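Local coordinates for protein IclR family transcriptional regulator (Brucella abortus, PDB 5WHM) that probably represses transcription by binding DNA through a helix-turn-helix domain, with a C-terminal GAF-like domain that may sense a small-molecule effector, at residues L151-A164 with C206-A220. Residues are numbered along the deposited sequence; the frame is centred on the assembly and turned at random.
With ACY (acetic acid), chain J.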
# COMPACT_ATOMS: atom_id res chain seq x y z
N LEU C 151 2.71 -14.12 -2.95
CA LEU C 151 3.09 -15.45 -3.41
C LEU C 151 1.86 -16.33 -3.42
O LEU C 151 1.01 -16.23 -2.53
CB LEU C 151 4.14 -16.10 -2.48
CG LEU C 151 5.54 -15.49 -2.54
CD1 LEU C 151 6.27 -15.61 -1.23
CD2 LEU C 151 6.30 -16.25 -3.57
N PRO C 152 1.75 -17.25 -4.39
CA PRO C 152 0.64 -18.21 -4.37
C PRO C 152 0.71 -19.10 -3.14
O PRO C 152 1.78 -19.39 -2.60
CB PRO C 152 0.84 -19.02 -5.66
CG PRO C 152 2.34 -18.91 -5.94
CD PRO C 152 2.70 -17.50 -5.50
N LEU C 153 -0.47 -19.56 -2.73
CA LEU C 153 -0.61 -20.33 -1.50
C LEU C 153 0.07 -21.70 -1.59
O LEU C 153 0.86 -22.07 -0.73
CB LEU C 153 -2.10 -20.49 -1.18
CG LEU C 153 -2.60 -20.32 0.25
CD1 LEU C 153 -2.05 -19.05 0.82
CD2 LEU C 153 -4.14 -20.33 0.30
N ALA C 154 -0.24 -22.47 -2.64
CA ALA C 154 -0.01 -23.91 -2.57
C ALA C 154 1.44 -24.34 -2.77
O ALA C 154 1.83 -25.42 -2.28
CB ALA C 154 -0.90 -24.63 -3.59
N GLY C 155 2.26 -23.55 -3.47
CA GLY C 155 3.60 -24.00 -3.80
C GLY C 155 4.71 -23.30 -3.03
O GLY C 155 5.88 -23.69 -3.14
N SER C 156 4.36 -22.26 -2.27
CA SER C 156 5.34 -21.51 -1.50
C SER C 156 5.45 -22.06 -0.09
O SER C 156 4.48 -22.54 0.49
CB SER C 156 4.97 -20.02 -1.42
OG SER C 156 3.71 -19.83 -0.78
N SER C 157 6.64 -21.92 0.50
CA SER C 157 6.78 -22.31 1.89
C SER C 157 5.84 -21.50 2.79
O SER C 157 5.23 -22.05 3.72
CB SER C 157 8.25 -22.20 2.32
OG SER C 157 8.60 -20.90 2.76
N VAL C 158 5.68 -20.20 2.51
CA VAL C 158 4.84 -19.38 3.38
C VAL C 158 3.38 -19.83 3.29
O VAL C 158 2.69 -19.91 4.31
CB VAL C 158 4.98 -17.88 3.06
CG1 VAL C 158 6.21 -17.33 3.74
CG2 VAL C 158 5.00 -17.61 1.55
N GLY C 159 2.90 -20.13 2.08
CA GLY C 159 1.52 -20.59 1.93
C GLY C 159 1.26 -21.93 2.59
O GLY C 159 0.19 -22.15 3.17
N ARG C 160 2.22 -22.85 2.49
CA ARG C 160 2.08 -24.17 3.09
C ARG C 160 2.01 -24.08 4.61
O ARG C 160 1.16 -24.73 5.25
CB ARG C 160 3.25 -25.05 2.66
CG ARG C 160 3.14 -25.48 1.20
CD ARG C 160 4.44 -25.94 0.59
NE ARG C 160 4.22 -26.54 -0.72
CZ ARG C 160 5.16 -27.18 -1.41
NH1 ARG C 160 6.39 -27.30 -0.92
NH2 ARG C 160 4.86 -27.70 -2.59
N ALA C 161 2.89 -23.29 5.21
CA ALA C 161 2.87 -23.12 6.65
C ALA C 161 1.57 -22.48 7.09
O ALA C 161 1.02 -22.82 8.14
CB ALA C 161 4.06 -22.26 7.10
N CYS C 162 1.06 -21.53 6.29
CA CYS C 162 -0.22 -20.91 6.62
C CYS C 162 -1.32 -21.96 6.60
O CYS C 162 -2.13 -22.04 7.53
CB CYS C 162 -0.53 -19.80 5.63
SG CYS C 162 -2.07 -18.89 6.01
N LEU C 163 -1.34 -22.80 5.56
CA LEU C 163 -2.37 -23.84 5.47
C LEU C 163 -2.26 -24.83 6.61
O LEU C 163 -3.28 -25.33 7.10
CB LEU C 163 -2.29 -24.56 4.13
CG LEU C 163 -2.86 -23.79 2.94
CD1 LEU C 163 -2.40 -24.41 1.62
CD2 LEU C 163 -4.40 -23.68 2.99
N ALA C 164 -1.03 -25.11 7.06
CA ALA C 164 -0.82 -26.13 8.08
C ALA C 164 -1.26 -25.66 9.46
O ALA C 164 -1.61 -26.49 10.30
CB ALA C 164 0.66 -26.53 8.14
N CYS C 206 7.53 -25.83 7.23
CA CYS C 206 7.20 -26.25 5.87
C CYS C 206 8.32 -25.80 4.93
O CYS C 206 8.82 -24.69 5.06
CB CYS C 206 5.87 -25.62 5.37
SG CYS C 206 4.42 -26.40 6.14
N LEU C 207 8.66 -26.65 3.97
CA LEU C 207 9.63 -26.33 2.93
C LEU C 207 8.95 -26.06 1.60
O LEU C 207 7.85 -26.55 1.31
CB LEU C 207 10.62 -27.48 2.72
CG LEU C 207 11.37 -27.99 3.94
CD1 LEU C 207 12.15 -29.32 3.69
CD2 LEU C 207 12.31 -26.89 4.38
N SER C 208 9.65 -25.30 0.76
CA SER C 208 9.40 -25.29 -0.68
C SER C 208 10.75 -25.39 -1.37
O SER C 208 11.44 -24.38 -1.53
CB SER C 208 8.65 -24.04 -1.13
OG SER C 208 8.47 -24.11 -2.54
N ILE C 209 11.14 -26.61 -1.74
CA ILE C 209 12.42 -26.84 -2.43
C ILE C 209 12.16 -26.73 -3.92
O ILE C 209 11.85 -27.71 -4.61
CB ILE C 209 13.02 -28.20 -2.05
CG1 ILE C 209 13.17 -28.32 -0.54
CG2 ILE C 209 14.36 -28.41 -2.77
CD1 ILE C 209 13.97 -27.18 0.08
N GLY C 210 12.30 -25.50 -4.44
CA GLY C 210 12.07 -25.22 -5.85
C GLY C 210 10.65 -25.41 -6.33
O GLY C 210 10.42 -25.57 -7.53
N GLU C 211 9.67 -25.39 -5.43
CA GLU C 211 8.29 -25.67 -5.80
C GLU C 211 7.47 -24.40 -6.00
O GLU C 211 6.27 -24.48 -6.32
CB GLU C 211 7.65 -26.58 -4.76
CG GLU C 211 8.32 -27.95 -4.70
CD GLU C 211 7.99 -28.72 -3.43
OE1 GLU C 211 8.71 -28.56 -2.40
OE2 GLU C 211 7.00 -29.47 -3.48
N TRP C 212 8.07 -23.23 -5.82
CA TRP C 212 7.49 -21.98 -6.27
C TRP C 212 8.23 -21.47 -7.50
O TRP C 212 7.63 -21.36 -8.58
CB TRP C 212 7.50 -20.93 -5.15
CG TRP C 212 7.23 -19.53 -5.70
CD1 TRP C 212 6.10 -19.10 -6.34
CD2 TRP C 212 8.13 -18.43 -5.67
NE1 TRP C 212 6.24 -17.78 -6.70
CE2 TRP C 212 7.48 -17.35 -6.31
CE3 TRP C 212 9.42 -18.24 -5.17
CZ2 TRP C 212 8.08 -16.10 -6.45
CZ3 TRP C 212 10.01 -17.00 -5.30
CH2 TRP C 212 9.35 -15.94 -5.94
N HIS C 213 9.53 -21.18 -7.37
CA HIS C 213 10.43 -20.93 -8.49
C HIS C 213 11.54 -21.97 -8.45
O HIS C 213 12.05 -22.31 -7.38
CB HIS C 213 11.04 -19.53 -8.43
CG HIS C 213 10.17 -18.45 -8.99
ND1 HIS C 213 10.53 -17.12 -8.97
CD2 HIS C 213 8.94 -18.50 -9.57
CE1 HIS C 213 9.57 -16.39 -9.52
NE2 HIS C 213 8.60 -17.21 -9.89
N ARG C 214 11.94 -22.45 -9.64
CA ARG C 214 12.78 -23.65 -9.74
C ARG C 214 14.07 -23.54 -8.94
O ARG C 214 14.49 -24.52 -8.31
CB ARG C 214 13.10 -23.94 -11.22
CG ARG C 214 11.97 -24.62 -12.01
CD ARG C 214 12.33 -24.71 -13.50
NE ARG C 214 11.38 -25.49 -14.29
CZ ARG C 214 10.28 -25.01 -14.85
NH1 ARG C 214 9.96 -23.73 -14.70
NH2 ARG C 214 9.48 -25.80 -15.56
N ASP C 215 14.71 -22.37 -8.93
CA ASP C 215 16.01 -22.21 -8.29
C ASP C 215 15.94 -21.46 -6.96
O ASP C 215 16.95 -20.90 -6.52
CB ASP C 215 16.99 -21.52 -9.23
CG ASP C 215 17.19 -22.27 -10.52
OD1 ASP C 215 17.75 -23.40 -10.49
OD2 ASP C 215 16.77 -21.75 -11.56
N VAL C 216 14.79 -21.45 -6.31
CA VAL C 216 14.62 -20.85 -4.99
C VAL C 216 14.20 -21.96 -4.02
O VAL C 216 13.32 -22.76 -4.33
CB VAL C 216 13.58 -19.72 -5.02
CG1 VAL C 216 13.23 -19.25 -3.62
CG2 VAL C 216 14.11 -18.52 -5.86
N ASN C 217 14.87 -22.03 -2.87
CA ASN C 217 14.46 -22.90 -1.77
C ASN C 217 14.15 -22.05 -0.55
O ASN C 217 14.76 -21.00 -0.34
CB ASN C 217 15.53 -23.89 -1.38
CG ASN C 217 15.89 -24.84 -2.50
OD1 ASN C 217 15.15 -25.00 -3.46
ND2 ASN C 217 17.03 -25.50 -2.35
N SER C 218 13.22 -22.53 0.27
CA SER C 218 12.79 -21.72 1.39
C SER C 218 12.10 -22.60 2.42
O SER C 218 11.63 -23.71 2.12
CB SER C 218 11.84 -20.61 0.88
OG SER C 218 11.01 -20.12 1.90
N VAL C 219 12.11 -22.13 3.67
CA VAL C 219 11.48 -22.84 4.78
C VAL C 219 10.64 -21.81 5.51
O VAL C 219 11.01 -20.64 5.57
CB VAL C 219 12.53 -23.47 5.74
CG1 VAL C 219 13.48 -22.40 6.29
CG2 VAL C 219 11.88 -24.25 6.89
N ALA C 220 9.50 -22.23 6.05
CA ALA C 220 8.60 -21.27 6.70
C ALA C 220 8.01 -21.87 7.96
O ALA C 220 7.86 -23.10 8.08
CB ALA C 220 7.45 -20.83 5.76
C ACY J . 8.63 -19.38 -0.35
O ACY J . 8.14 -19.18 0.79
OXT ACY J . 8.59 -20.49 -0.96
CH3 ACY J . 9.30 -18.23 -1.04
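Ser157, in the first turn of helix 157-165, packs on the face of the sheet where edge strand 206-209 pairs with 216-225, and an acetate lies in the same corner. Its OG stands between the backbone N and the carbonyl carbon (chi1 86°), which carries it to 2.7 Å from Ser218 OG and also within bonding distance of acetate O. The other acetate oxygen, OXT, accepts from Ser157 N at 2.8 Å in a nearly straight bond (165°). Val158 N donates to acetate O. A small hydroxyl residue suits this place, since its short side chain binds the anion while the methyl of Ala220 packs beside it. Ser156 is the N-cap, its OG accepting from Gly159 N.

Arg160, one turn on, has the length and the several N-H groups to reach three partners together. NH1 donates to Leu207 O at 2.8 Å, and NE binds Ala154 O. NH1 and NH2 also grip Glu211 end-on in a salt bridge, with NH2 2.9 Å from Glu211 OE2. Leu207 O and both Glu211 oxygens lie near the guanidinium plane, whereas the carboxylate is turned 69° from it and met from above its own plane. Ile209 N donates to the anti lone pair of Glu211 OE1, helping to fix the carboxylate.

Trp212 offers two broad faces: Leu151 CD2 lies over one, though its exact closeness is doubtful, and His213 covers the other. The ring also comes near the acetate methyl. Ser208 OG, donating to Gly155 O at 2.7 Å, ties the turn before the helix to the strand; at Gly155 a CB would clash with Glu211 O.

The acetate probably comes from the crystallisation liquor; nevertheless, the N-H groups of Ser157 and Val158, the Ser157 hydroxyl and Asn234 ND2 form a site suited to a carboxylate, consistent with an effector pocket in this GAF-like domain.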